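PDB 2YGK: NURA from Sulfolobus solfataricus, which is a manganese-dependent nuclease of DNA double-strand break repair that, with HerA, stimulates resection of DNA ends, probably to expose the 3' single strand. Local coordinates for residues D208-D213 against T218-F223; F259-D264 against I270-V275. All coordinates share one frame; numbering follows the deposited sequence.

Contact 1 (D208-D213 against T218-F223); sequences DLFGTD and TVLELF
The hydroxyl OG1 of Thr212 is hydrogen-bonded to the backbone carbonyl of Tyr214 and, on the side of the helix, comes within 4.2 Å of Val219 CG2. A threonine suits a buried place like this, because its hydroxyl, satisfied by the loop itself, can lie against the valine methyl without leaving a buried polar atom unpaired. The main encounter is that of Phe210 with Val219. CG1 of the valine stands over one face of the ring, 3.7 Å from the centroid and 27° off the normal, a CH-pi contact in which a compact branch presses on a flat surface. Val219 has this methyl anti to its own backbone N (chi1 158°), which carries it over the ring. Leu209 CB lies over the opposite face, toward the rim, and the ring of Tyr38 also meets the phenyl group; at its edge Leu220 CD2 lies 4.0 Å from Phe210 CZ. Structurally, this is the loop after strand 197-201 folding back on helix 216-223, the very helix into which it runs, within the RNase H-like NurA domain. The helix also holds the loop by polar means: the Asp216 carboxylate accepts the backbone N-H groups of Leu209 and Phe210, one on each oxygen. Val219 packs on Ile31 and Val35 of helix 17-38 as well. Phe223 of the helix stacks on Trp333 of the second subunit, and Asp213 of the loop forms a salt bridge with Lys99 of that subunit.

Contact 2 (F259-D264 against I270-V275); sequences FYTRLD and IRVDIV
Phe259 and Val272 form an antiparallel hydrogen-bonded pair: Val272 N lies 2.8 Å from Phe259 O, and Phe259 N returns a 3.1 Å bond to Val272 O. Thr261 and Ile270 repeat the pattern, with Tyr260 and Arg271 as the non-hydrogen-bonded pair between them. Among apolar contacts, Phe259 CG sits between its backbone N and carbonyl carbon (chi1 61°), which swings the ring across to its neighbour, so that Val272 CB lies over one face, 3.9 Å from the centroid. With an alanine here, Val272 would probably lose the aromatic surface that it packs against, leaving a gap. On the same face of the sheet Thr261 CG2 meets Ile270 CG1 at 3.6 Å; beta-branched residues suit such extended backbones. On the other face the aliphatic CB and CG of Arg271 pass the Tyr260 ring. The extended arginine then gives its NE N-H to the syn lone pair of Asp273 OD1, which lies in the guanidinium plane, in a nearly straight hydrogen bond of 3.1 Å that is part of a salt bridge, while NH1 is hydrogen-bonded to Ser204 OG. The hairpin lies between strands 228-236 and 197-201 in the mixed sheet, its Phe259 face packed on helix 280-291 and Tyr260 touching helix 216-223.

Overall arrangement
Contacts 1 and 2 follow one another along the chain, their centres 14 Å apart, and are bridged by helix 216-223. This helix packs against its own leading loop in contact 1 and also rests on the hairpin of contact 2, with Leu220 CD1 3.4 Å from Tyr260 CB. Its backbone adds a polar tie, a probable hydrogen bond of 3.3 Å from Arg262 NH2 to Leu220 O, so one residue serves both contacts. The hairpin is the part nearer the metal: the side chain of Ile270 is about 9 Å from that of Asp133, a manganese ligand together with Asp58, and about 13 Å from the ion itself. Contact 1 lies away from that site, toward the second subunit.

Contact 1 (D208-D213 against T218-F223)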
ATOM      1  N   ASP A 208      21.130 -10.406  -8.826  1.00 66.35           N
ATOM      2  CA  ASP A 208      22.574 -10.501  -8.844  1.00 68.25           C
ATOM      3  C   ASP A 208      23.002 -11.751  -9.534  1.00 68.85           C
ATOM      4  O   ASP A 208      23.966 -11.724 -10.287  1.00 71.50           O
ATOM      5  CB  ASP A 208      23.130 -10.519  -7.423  1.00 67.18           C
ATOM      6  CG  ASP A 208      23.152  -9.138  -6.792  1.00 69.68           C
ATOM      7  OD1 ASP A 208      23.857  -8.260  -7.346  1.00 74.03           O
ATOM      8  OD2 ASP A 208      22.472  -8.940  -5.755  1.00 70.67           O
ATOM      9  N   LEU A 209      22.296 -12.852  -9.287  1.00 67.34           N
ATOM     10  CA  LEU A 209      22.732 -14.142  -9.827  1.00 67.55           C
ATOM     11  C   LEU A 209      22.507 -14.239 -11.317  1.00 69.61           C
ATOM     12  O   LEU A 209      23.471 -14.276 -12.080  1.00 71.86           O
ATOM     13  CB  LEU A 209      22.056 -15.326  -9.123  1.00 65.26           C
ATOM     14  CG  LEU A 209      22.653 -15.742  -7.786  1.00 62.29           C
ATOM     15  CD1 LEU A 209      21.985 -17.030  -7.354  1.00 58.57           C
ATOM     16  CD2 LEU A 209      24.176 -15.889  -7.886  1.00 59.35           C
ATOM     17  N   PHE A 210      21.238 -14.260 -11.716  1.00 69.36           N
ATOM     18  CA  PHE A 210      20.854 -14.626 -13.071  1.00 71.29           C
ATOM     19  C   PHE A 210      20.551 -13.456 -13.983  1.00 73.60           C
ATOM     20  O   PHE A 210      20.573 -13.619 -15.192  1.00 76.87           O
ATOM     21  CB  PHE A 210      19.641 -15.534 -13.030  1.00 70.13           C
ATOM     22  CG  PHE A 210      19.814 -16.725 -12.159  1.00 68.28           C
ATOM     23  CD1 PHE A 210      20.674 -17.753 -12.527  1.00 69.79           C
ATOM     24  CD2 PHE A 210      19.111 -16.841 -10.984  1.00 66.00           C
ATOM     25  CE1 PHE A 210      20.827 -18.877 -11.725  1.00 67.90           C
ATOM     26  CE2 PHE A 210      19.265 -17.953 -10.169  1.00 65.02           C
ATOM     27  CZ  PHE A 210      20.118 -18.977 -10.545  1.00 66.32           C
ATOM     28  N   GLY A 211      20.241 -12.291 -13.422  1.00 73.07           N
ATOM     29  CA  GLY A 211      20.024 -11.084 -14.223  1.00 75.51           C
ATOM     30  C   GLY A 211      18.899 -11.205 -15.241  1.00 76.94           C
ATOM     31  O   GLY A 211      19.089 -10.899 -16.421  1.00 79.71           O
ATOM     32  N   THR A 212      17.732 -11.655 -14.775  1.00 74.84           N
ATOM     33  CA  THR A 212      16.590 -11.910 -15.638  1.00 75.96           C
ATOM     34  C   THR A 212      15.428 -11.001 -15.256  1.00 75.44           C
ATOM     35  O   THR A 212      15.537 -10.202 -14.330  1.00 73.76           O
ATOM     36  CB  THR A 212      16.142 -13.383 -15.561  1.00 75.04           C
ATOM     37  OG1 THR A 212      15.516 -13.645 -14.296  1.00 71.41           O
ATOM     38  CG2 THR A 212      17.337 -14.326 -15.761  1.00 75.41           C
ATOM     39  N   ASP A 213      14.321 -11.126 -15.984  1.00 76.63           N
ATOM     40  CA  ASP A 213      13.136 -10.327 -15.719  1.00 76.43           C
ATOM     41  C   ASP A 213      12.479 -10.720 -14.413  1.00 72.88           C
ATOM     42  O   ASP A 213      11.731  -9.928 -13.853  1.00 72.33           O
ATOM     43  CB  ASP A 213      12.109 -10.461 -16.850  1.00 79.27           C
ATOM     44  CG  ASP A 213      12.537  -9.757 -18.131  1.00 82.51           C
ATOM     45  OD1 ASP A 213      13.272  -8.752 -18.058  1.00 82.60           O
ATOM     46  OD2 ASP A 213      12.114 -10.214 -19.214  1.00 84.33           O
ATOM     47  N   THR A 218      12.865 -16.712  -7.258  1.00 49.05           N
ATOM     48  CA  THR A 218      11.815 -17.388  -8.024  1.00 50.02           C
ATOM     49  C   THR A 218      12.403 -18.363  -9.050  1.00 51.39           C
ATOM     50  O   THR A 218      11.871 -19.455  -9.279  1.00 52.03           O
ATOM     51  CB  THR A 218      10.937 -16.363  -8.762  1.00 51.67           C
ATOM     52  OG1 THR A 218      10.336 -15.472  -7.810  1.00 50.80           O
ATOM     53  CG2 THR A 218       9.870 -17.050  -9.567  1.00 52.38           C
ATOM     54  N   VAL A 219      13.497 -17.959  -9.677  1.00 51.72           N
ATOM     55  CA  VAL A 219      14.255 -18.851 -10.549  1.00 52.64           C
ATOM     56  C   VAL A 219      14.664 -20.144  -9.824  1.00 51.34           C
ATOM     57  O   VAL A 219      14.467 -21.221 -10.349  1.00 52.07           O
ATOM     58  CB  VAL A 219      15.492 -18.126 -11.166  1.00 53.25           C
ATOM     59  CG1 VAL A 219      16.510 -19.087 -11.603  1.00 53.50           C
ATOM     60  CG2 VAL A 219      15.080 -17.323 -12.354  1.00 55.58           C
ATOM     61  N   LEU A 220      15.187 -20.050  -8.608  1.00 49.51           N
ATOM     62  CA  LEU A 220      15.599 -21.264  -7.865  1.00 48.90           C
ATOM     63  C   LEU A 220      14.465 -22.182  -7.408  1.00 48.76           C
ATOM     64  O   LEU A 220      14.654 -23.382  -7.215  1.00 49.25           O
ATOM     65  CB  LEU A 220      16.417 -20.891  -6.633  1.00 47.10           C
ATOM     66  CG  LEU A 220      17.726 -20.168  -6.901  1.00 47.49           C
ATOM     67  CD1 LEU A 220      18.166 -19.460  -5.636  1.00 43.97           C
ATOM     68  CD2 LEU A 220      18.789 -21.158  -7.456  1.00 48.58           C
ATOM     69  N   GLU A 221      13.291 -21.615  -7.191  1.00 49.20           N
ATOM     70  CA  GLU A 221      12.140 -22.391  -6.738  1.00 49.44           C
ATOM     71  C   GLU A 221      11.566 -23.141  -7.902  1.00 50.96           C
ATOM     72  O   GLU A 221      11.012 -24.216  -7.728  1.00 51.60           O
ATOM     73  CB  GLU A 221      11.090 -21.487  -6.111  1.00 49.28           C
ATOM     74  CG  GLU A 221      11.490 -20.936  -4.726  1.00 49.88           C
ATOM     75  CD  GLU A 221      10.500 -19.912  -4.162  1.00 53.14           C
ATOM     76  OE1 GLU A 221       9.403 -19.721  -4.744  1.00 54.39           O
ATOM     77  OE2 GLU A 221      10.826 -19.299  -3.116  1.00 55.99           O
ATOM     78  N   LEU A 222      11.704 -22.576  -9.096  1.00 51.88           N
ATOM     79  CA  LEU A 222      11.195 -23.234 -10.276  1.00 54.29           C
ATOM     80  C   LEU A 222      12.082 -24.390 -10.688  1.00 55.09           C
ATOM     81  O   LEU A 222      11.567 -25.494 -10.925  1.00 57.19           O
ATOM     82  CB  LEU A 222      11.020 -22.249 -11.443  1.00 55.95           C
ATOM     83  CG  LEU A 222       9.822 -21.308 -11.341  1.00 54.36           C
ATOM     84  CD1 LEU A 222       9.803 -20.478 -12.561  1.00 54.97           C
ATOM     85  CD2 LEU A 222       8.523 -22.074 -11.186  1.00 53.89           C
ATOM     86  N   PHE A 223      13.399 -24.158 -10.726  1.00 53.87           N
ATOM     87  CA  PHE A 223      14.333 -25.089 -11.372  1.00 54.74           C
ATOM     88  C   PHE A 223      15.242 -25.930 -10.478  1.00 53.55           C
ATOM     89  O   PHE A 223      16.111 -26.623 -10.984  1.00 54.40           O
ATOM     90  CB  PHE A 223      15.155 -24.329 -12.400  1.00 55.75           C
ATOM     91  CG  PHE A 223      14.318 -23.745 -13.491  1.00 56.85           C
ATOM     92  CD1 PHE A 223      13.665 -24.575 -14.368  1.00 58.04           C
ATOM     93  CD2 PHE A 223      14.129 -22.368 -13.595  1.00 55.70           C
ATOM     94  CE1 PHE A 223      12.857 -24.051 -15.357  1.00 62.04           C
ATOM     95  CE2 PHE A 223      13.331 -21.832 -14.580  1.00 57.30           C
ATOM     96  CZ  PHE A 223      12.693 -22.668 -15.471  1.00 60.86           C
TER

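Contact 2 (F259-D264 against I270-V275)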
ATOM      1  N   PHE A 259      23.265 -15.409   0.253  1.00 42.88           N
ATOM      2  CA  PHE A 259      23.013 -16.654  -0.467  1.00 41.61           C
ATOM      3  C   PHE A 259      21.545 -17.001  -0.330  1.00 40.08           C
ATOM      4  O   PHE A 259      20.865 -16.472   0.544  1.00 39.99           O
ATOM      5  CB  PHE A 259      23.885 -17.798   0.046  1.00 41.55           C
ATOM      6  CG  PHE A 259      23.671 -18.145   1.487  1.00 39.16           C
ATOM      7  CD1 PHE A 259      24.349 -17.479   2.482  1.00 41.15           C
ATOM      8  CD2 PHE A 259      22.829 -19.161   1.848  1.00 38.52           C
ATOM      9  CE1 PHE A 259      24.145 -17.800   3.854  1.00 40.04           C
ATOM     10  CE2 PHE A 259      22.634 -19.494   3.212  1.00 38.15           C
ATOM     11  CZ  PHE A 259      23.284 -18.803   4.199  1.00 37.33           C
ATOM     12  N   TYR A 260      21.081 -17.895  -1.198  1.00 38.93           N
ATOM     13  CA  TYR A 260      19.752 -18.465  -1.147  1.00 36.63           C
ATOM     14  C   TYR A 260      19.862 -19.883  -0.703  1.00 36.50           C
ATOM     15  O   TYR A 260      20.751 -20.605  -1.119  1.00 38.54           O
ATOM     16  CB  TYR A 260      19.154 -18.431  -2.507  1.00 36.19           C
ATOM     17  CG  TYR A 260      18.887 -17.040  -2.957  1.00 38.63           C
ATOM     18  CD1 TYR A 260      17.700 -16.362  -2.567  1.00 38.27           C
ATOM     19  CD2 TYR A 260      19.783 -16.372  -3.769  1.00 40.48           C
ATOM     20  CE1 TYR A 260      17.431 -15.082  -2.997  1.00 39.31           C
ATOM     21  CE2 TYR A 260      19.506 -15.067  -4.227  1.00 41.87           C
ATOM     22  CZ  TYR A 260      18.335 -14.428  -3.819  1.00 42.63           C
ATOM     23  OH  TYR A 260      18.058 -13.145  -4.264  1.00 46.52           O
ATOM     24  N   THR A 261      18.980 -20.320   0.163  1.00 35.88           N
ATOM     25  CA  THR A 261      19.070 -21.698   0.635  1.00 35.27           C
ATOM     26  C   THR A 261      17.662 -22.228   0.695  1.00 34.66           C
ATOM     27  O   THR A 261      16.708 -21.463   0.844  1.00 34.32           O
ATOM     28  CB  THR A 261      19.759 -21.780   2.059  1.00 35.38           C
ATOM     29  OG1 THR A 261      19.907 -23.156   2.500  1.00 34.49           O
ATOM     30  CG2 THR A 261      18.976 -20.969   3.051  1.00 32.77           C
ATOM     31  N   ARG A 262      17.567 -23.540   0.502  1.00 34.69           N
ATOM     32  CA  ARG A 262      16.402 -24.323   0.783  1.00 34.33           C
ATOM     33  C   ARG A 262      16.846 -25.251   1.858  1.00 34.27           C
ATOM     34  O   ARG A 262      17.779 -26.021   1.623  1.00 35.96           O
ATOM     35  CB  ARG A 262      15.988 -25.131  -0.453  1.00 35.17           C
ATOM     36  CG  ARG A 262      14.830 -26.100  -0.180  1.00 35.82           C
ATOM     37  CD  ARG A 262      14.410 -26.857  -1.412  1.00 38.72           C
ATOM     38  NE  ARG A 262      13.801 -26.033  -2.472  1.00 38.97           N
ATOM     39  CZ  ARG A 262      14.335 -25.743  -3.664  1.00 39.10           C
ATOM     40  NH1 ARG A 262      15.536 -26.181  -4.010  1.00 41.89           N
ATOM     41  NH2 ARG A 262      13.654 -24.996  -4.539  1.00 39.87           N
ATOM     42  N   LEU A 263      16.177 -25.218   3.013  1.00 33.92           N
ATOM     43  CA  LEU A 263      16.578 -26.004   4.192  1.00 34.31           C
ATOM     44  C   LEU A 263      16.095 -27.436   4.145  1.00 36.91           C
ATOM     45  O   LEU A 263      16.622 -28.286   4.866  1.00 37.74           O
ATOM     46  CB  LEU A 263      16.061 -25.377   5.479  1.00 32.93           C
ATOM     47  CG  LEU A 263      16.606 -23.961   5.661  1.00 31.97           C
ATOM     48  CD1 LEU A 263      15.804 -23.277   6.688  1.00 29.85           C
ATOM     49  CD2 LEU A 263      18.115 -23.906   5.986  1.00 31.13           C
ATOM     50  N   ASP A 264      15.106 -27.701   3.293  1.00 38.88           N
ATOM     51  CA  ASP A 264      14.365 -28.959   3.297  1.00 41.05           C
ATOM     52  C   ASP A 264      13.881 -29.262   1.881  1.00 42.31           C
ATOM     53  O   ASP A 264      13.320 -28.379   1.195  1.00 41.62           O
ATOM     54  CB  ASP A 264      13.199 -28.815   4.248  1.00 41.41           C
ATOM     55  CG  ASP A 264      12.365 -30.053   4.350  1.00 47.23           C
ATOM     56  OD1 ASP A 264      12.678 -31.069   3.685  1.00 51.44           O
ATOM     57  OD2 ASP A 264      11.356 -29.997   5.110  1.00 53.89           O
ATOM     58  N   ILE A 270      14.691 -19.485   0.793  1.00 35.54           N
ATOM     59  CA  ILE A 270      14.809 -18.211   1.503  1.00 34.10           C
ATOM     60  C   ILE A 270      16.136 -17.522   1.162  1.00 34.96           C
ATOM     61  O   ILE A 270      17.108 -18.189   0.782  1.00 34.96           O
ATOM     62  CB  ILE A 270      14.734 -18.417   3.008  1.00 33.13           C
ATOM     63  CG1 ILE A 270      15.902 -19.253   3.515  1.00 31.75           C
ATOM     64  CG2 ILE A 270      13.440 -19.096   3.384  1.00 33.42           C
ATOM     65  CD1 ILE A 270      15.885 -19.537   5.039  1.00 28.42           C
ATOM     66  N   ARG A 271      16.158 -16.188   1.287  1.00 34.97           N
ATOM     67  CA  ARG A 271      17.370 -15.388   1.143  1.00 35.13           C
ATOM     68  C   ARG A 271      17.990 -15.161   2.513  1.00 35.03           C
ATOM     69  O   ARG A 271      17.292 -14.816   3.470  1.00 34.06           O
ATOM     70  CB  ARG A 271      17.026 -14.029   0.562  1.00 35.91           C
ATOM     71  CG  ARG A 271      18.250 -13.174   0.219  1.00 37.27           C
ATOM     72  CD  ARG A 271      17.858 -11.737  -0.139  1.00 38.82           C
ATOM     73  NE  ARG A 271      19.051 -10.895  -0.297  1.00 40.13           N
ATOM     74  CZ  ARG A 271      19.333 -10.134  -1.357  1.00 42.55           C
ATOM     75  NH1 ARG A 271      18.509 -10.048  -2.421  1.00 43.50           N
ATOM     76  NH2 ARG A 271      20.472  -9.452  -1.367  1.00 43.96           N
ATOM     77  N   VAL A 272      19.304 -15.329   2.618  1.00 35.64           N
ATOM     78  CA  VAL A 272      19.996 -15.008   3.865  1.00 35.28           C
ATOM     79  C   VAL A 272      21.060 -13.972   3.578  1.00 36.90           C
ATOM     80  O   VAL A 272      21.876 -14.181   2.690  1.00 38.34           O
ATOM     81  CB  VAL A 272      20.686 -16.226   4.461  1.00 35.08           C
ATOM     82  CG1 VAL A 272      21.368 -15.824   5.712  1.00 35.11           C
ATOM     83  CG2 VAL A 272      19.703 -17.375   4.732  1.00 33.40           C
ATOM     84  N   ASP A 273      21.057 -12.870   4.322  1.00 37.70           N
ATOM     85  CA  ASP A 273      22.152 -11.905   4.302  1.00 39.28           C
ATOM     86  C   ASP A 273      22.888 -11.998   5.614  1.00 41.25           C
ATOM     87  O   ASP A 273      22.283 -11.999   6.664  1.00 41.11           O
ATOM     88  CB  ASP A 273      21.651 -10.482   4.167  1.00 39.31           C
ATOM     89  CG  ASP A 273      20.829 -10.255   2.913  1.00 38.21           C
ATOM     90  OD1 ASP A 273      21.117 -10.990   1.962  1.00 34.26           O
ATOM     91  OD2 ASP A 273      19.892  -9.363   2.917  1.00 34.38           O
ATOM     92  N   ILE A 274      24.204 -12.042   5.555  1.00 44.49           N
ATOM     93  CA  ILE A 274      25.024 -12.110   6.744  1.00 46.64           C
ATOM     94  C   ILE A 274      26.187 -11.142   6.542  1.00 49.92           C
ATOM     95  O   ILE A 274      26.869 -11.228   5.557  1.00 51.36           O
ATOM     96  CB  ILE A 274      25.471 -13.598   7.018  1.00 46.30           C
ATOM     97  CG1 ILE A 274      26.548 -13.691   8.084  1.00 47.32           C
ATOM     98  CG2 ILE A 274      25.997 -14.256   5.800  1.00 47.21           C
ATOM     99  CD1 ILE A 274      26.857 -15.143   8.428  1.00 49.02           C
ATOM    100  N   VAL A 275      26.376 -10.190   7.445  1.00 53.09           N
ATOM    101  CA  VAL A 275      27.485  -9.232   7.326  1.00 57.33           C
ATOM    102  C   VAL A 275      28.835  -9.870   7.685  1.00 61.15           C
ATOM    103  O   VAL A 275      29.073 -10.302   8.828  1.00 61.49           O
ATOM    104  CB  VAL A 275      27.320  -8.018   8.251  1.00 57.93           C
ATOM    105  CG1 VAL A 275      28.608  -7.228   8.290  1.00 59.89           C
ATOM    106  CG2 VAL A 275      26.138  -7.152   7.816  1.00 56.75           C
TER